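Local coordinates for protein mitochondrial enolase superfamily member 1 (Homo sapiens, PDB 4A35) that catalyses the magnesium-dependent dehydration of L-fuconate to 2-keto-3-deoxy-L-fuconate, a step in the breakdown of L-fucose, at residues A[341-346]-A[371-376]. Residues are numbered along the deposited sequence; the frame is centred on the assembly and turned at random.
Sequences SVLLMA and IFDYIS. With EDO (1,2-ethanediol), chain G.
L343 of helix 335-348 meets F372 and D373 of helix 362-377 and divides its branches between an aromatic ring and a carboxylate, a compact illustration of how one leucine can border apolar and polar neighbours together. Its bond from CA to CB points toward 371-376, and CB comes 4.1 Å from OD1 of D373. From there CG lies beside the backbone N (chi1 -69°), anti to the carbonyl carbon, and the two methyls part company: CD1 makes an apolar contact at the rim of the F372 ring, near its plane, 4.2 Å from CD2 of F372, while CD2 makes only van der Waals contact with the acid, 3.7 Å from D373 OD1. No direct hydrogen bond joins the segments. Instead a water bridges them, donating to the backbone O of L343 and, at 2.7 Å, to OD1 of D373. With CG anti to the backbone N (chi1 178°), the D373 carboxylate reaches L343 and the water through OD1, while OD2 is hydrogen-bonded to OG of S378. D373 also belongs, with Y188 and S380, to a magnesium site distinct from the one formed by D251, E277 and E306. On 371-376, Y374 packs against Q182 and M183 of helix 176-186, and its OH is hydrogen-bonded (2.6 Å) to O1 of an ethanediol likely carried over from crystallisation, an oxygen at the ring edge, in its plane; either hydroxyl could donate. A valine in its place would probably leave this diol without its phenolic partner and open a gap beside M183. Both helices belong to the enolase C-terminal, TIM-barrel-like domain: helix 335-348 packs against helix 311-319 through V342 and M345, whereas helix 362-377 leans through F372 and I375 on helix 135-141.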
loop_
_atom_site.group_PDB
_atom_site.type_symbol
_atom_site.label_atom_id
_atom_site.label_comp_id
_atom_site.label_asym_id
_atom_site.label_seq_id
_atom_site.Cartn_x
_atom_site.Cartn_y
_atom_site.Cartn_z
ATOM N N SER A 341 -4.473 -4.028 -17.828
ATOM C CA SER A 341 -3.417 -3.001 -18.056
ATOM C C SER A 341 -2.021 -3.607 -17.836
ATOM O O SER A 341 -1.085 -3.272 -18.575
ATOM C CB SER A 341 -3.628 -1.782 -17.153
ATOM O OG SER A 341 -3.300 -1.945 -15.781
ATOM N N VAL A 342 -1.907 -4.547 -16.864
ATOM C CA VAL A 342 -0.612 -5.167 -16.546
ATOM C C VAL A 342 -0.307 -6.208 -17.642
ATOM O O VAL A 342 0.827 -6.287 -18.080
ATOM C CB VAL A 342 -0.616 -5.741 -15.109
ATOM C CG1 VAL A 342 0.667 -6.553 -14.829
ATOM C CG2 VAL A 342 -0.720 -4.596 -14.076
ATOM N N LEU A 343 -1.297 -7.025 -18.083
ATOM C CA LEU A 343 -1.039 -7.953 -19.208
ATOM C C LEU A 343 -0.533 -7.175 -20.432
ATOM O O LEU A 343 0.367 -7.622 -21.154
ATOM C CB LEU A 343 -2.341 -8.715 -19.610
ATOM C CG LEU A 343 -2.828 -9.724 -18.573
ATOM C CD1 LEU A 343 -4.226 -10.254 -18.976
ATOM C CD2 LEU A 343 -1.797 -10.886 -18.418
ATOM N N LEU A 344 -1.197 -6.055 -20.727
ATOM C CA LEU A 344 -0.799 -5.243 -21.899
ATOM C C LEU A 344 0.601 -4.624 -21.730
ATOM O O LEU A 344 1.394 -4.669 -22.671
ATOM C CB LEU A 344 -1.847 -4.157 -22.192
ATOM C CG LEU A 344 -3.198 -4.678 -22.730
ATOM C CD1 LEU A 344 -4.285 -3.601 -22.539
ATOM C CD2 LEU A 344 -3.061 -5.131 -24.195
ATOM N N MET A 345 0.953 -4.182 -20.539
ATOM C CA MET A 345 2.318 -3.654 -20.322
ATOM C C MET A 345 3.370 -4.765 -20.464
ATOM O O MET A 345 4.383 -4.560 -21.102
ATOM C CB MET A 345 2.467 -3.011 -18.926
ATOM C CG MET A 345 1.801 -1.619 -18.819
ATOM S SD MET A 345 2.285 -0.769 -17.299
ATOM C CE MET A 345 1.515 -1.872 -16.045
ATOM N N ALA A 346 3.088 -5.991 -19.915
ATOM C CA ALA A 346 4.044 -7.107 -19.975
ATOM C C ALA A 346 4.298 -7.481 -21.448
ATOM O O ALA A 346 5.431 -7.753 -21.811
ATOM C CB ALA A 346 3.459 -8.309 -19.217
ATOM N N ILE A 371 -5.927 -17.262 -19.912
ATOM C CA ILE A 371 -6.462 -17.832 -21.143
ATOM C C ILE A 371 -6.691 -16.653 -22.132
ATOM O O ILE A 371 -6.342 -16.758 -23.302
ATOM C CB ILE A 371 -7.696 -18.690 -20.869
ATOM C CG1 ILE A 371 -7.251 -20.036 -20.178
ATOM C CG2 ILE A 371 -8.539 -18.934 -22.144
ATOM C CD1 ILE A 371 -8.389 -20.746 -19.527
ATOM N N PHE A 372 -7.306 -15.552 -21.630
ATOM C CA PHE A 372 -7.492 -14.338 -22.439
ATOM C C PHE A 372 -6.117 -13.820 -22.938
ATOM O O PHE A 372 -5.987 -13.524 -24.132
ATOM C CB PHE A 372 -8.280 -13.240 -21.696
ATOM C CG PHE A 372 -8.122 -11.871 -22.360
ATOM C CD1 PHE A 372 -8.772 -11.581 -23.560
ATOM C CD2 PHE A 372 -7.268 -10.903 -21.814
ATOM C CE1 PHE A 372 -8.611 -10.326 -24.181
ATOM C CE2 PHE A 372 -7.060 -9.677 -22.473
ATOM C CZ PHE A 372 -7.750 -9.394 -23.647
ATOM N N ASP A 373 -5.103 -13.796 -22.051
ATOM C CA ASP A 373 -3.762 -13.346 -22.421
ATOM C C ASP A 373 -3.257 -14.162 -23.651
ATOM O O ASP A 373 -2.784 -13.577 -24.642
ATOM C CB ASP A 373 -2.779 -13.480 -21.246
ATOM C CG ASP A 373 -1.401 -13.054 -21.672
ATOM O OD1 ASP A 373 -1.230 -11.863 -21.983
ATOM O OD2 ASP A 373 -0.514 -13.941 -21.810
ATOM N N TYR A 374 -3.300 -15.503 -23.547
ATOM C CA TYR A 374 -2.851 -16.360 -24.650
ATOM C C TYR A 374 -3.608 -16.112 -25.953
ATOM O O TYR A 374 -2.992 -15.982 -27.024
ATOM C CB TYR A 374 -2.978 -17.865 -24.293
ATOM C CG TYR A 374 -2.559 -18.770 -25.445
ATOM C CD1 TYR A 374 -1.232 -18.834 -25.860
ATOM C CD2 TYR A 374 -3.502 -19.521 -26.148
ATOM C CE1 TYR A 374 -0.850 -19.634 -26.936
ATOM C CE2 TYR A 374 -3.126 -20.333 -27.226
ATOM C CZ TYR A 374 -1.804 -20.392 -27.609
ATOM O OH TYR A 374 -1.453 -21.179 -28.681
ATOM N N ILE A 375 -4.949 -16.119 -25.887
ATOM C CA ILE A 375 -5.767 -15.978 -27.091
ATOM C C ILE A 375 -5.619 -14.563 -27.726
ATOM O O ILE A 375 -5.514 -14.460 -28.944
ATOM C CB ILE A 375 -7.250 -16.305 -26.806
ATOM C CG1 ILE A 375 -7.421 -17.800 -26.407
ATOM C CG2 ILE A 375 -8.139 -15.923 -28.015
ATOM C CD1 ILE A 375 -8.812 -18.115 -25.766
ATOM N N SER A 376 -5.643 -13.502 -26.893
ATOM C CA SER A 376 -5.758 -12.144 -27.435
ATOM C C SER A 376 -4.593 -11.195 -27.197
ATOM O O SER A 376 -4.625 -10.086 -27.771
ATOM C CB SER A 376 -7.026 -11.493 -26.865
ATOM O OG SER A 376 -8.204 -12.193 -27.246
HETATM C C1 EDO G . 2.211 -21.312 -29.534
HETATM O O1 EDO G . 1.001 -20.588 -29.441
HETATM C C2 EDO G . 2.756 -21.699 -28.154
HETATM O O2 EDO G . 3.544 -20.635 -27.668
HETATM O O HOH W 1 1.024 -10.449 -21.766
#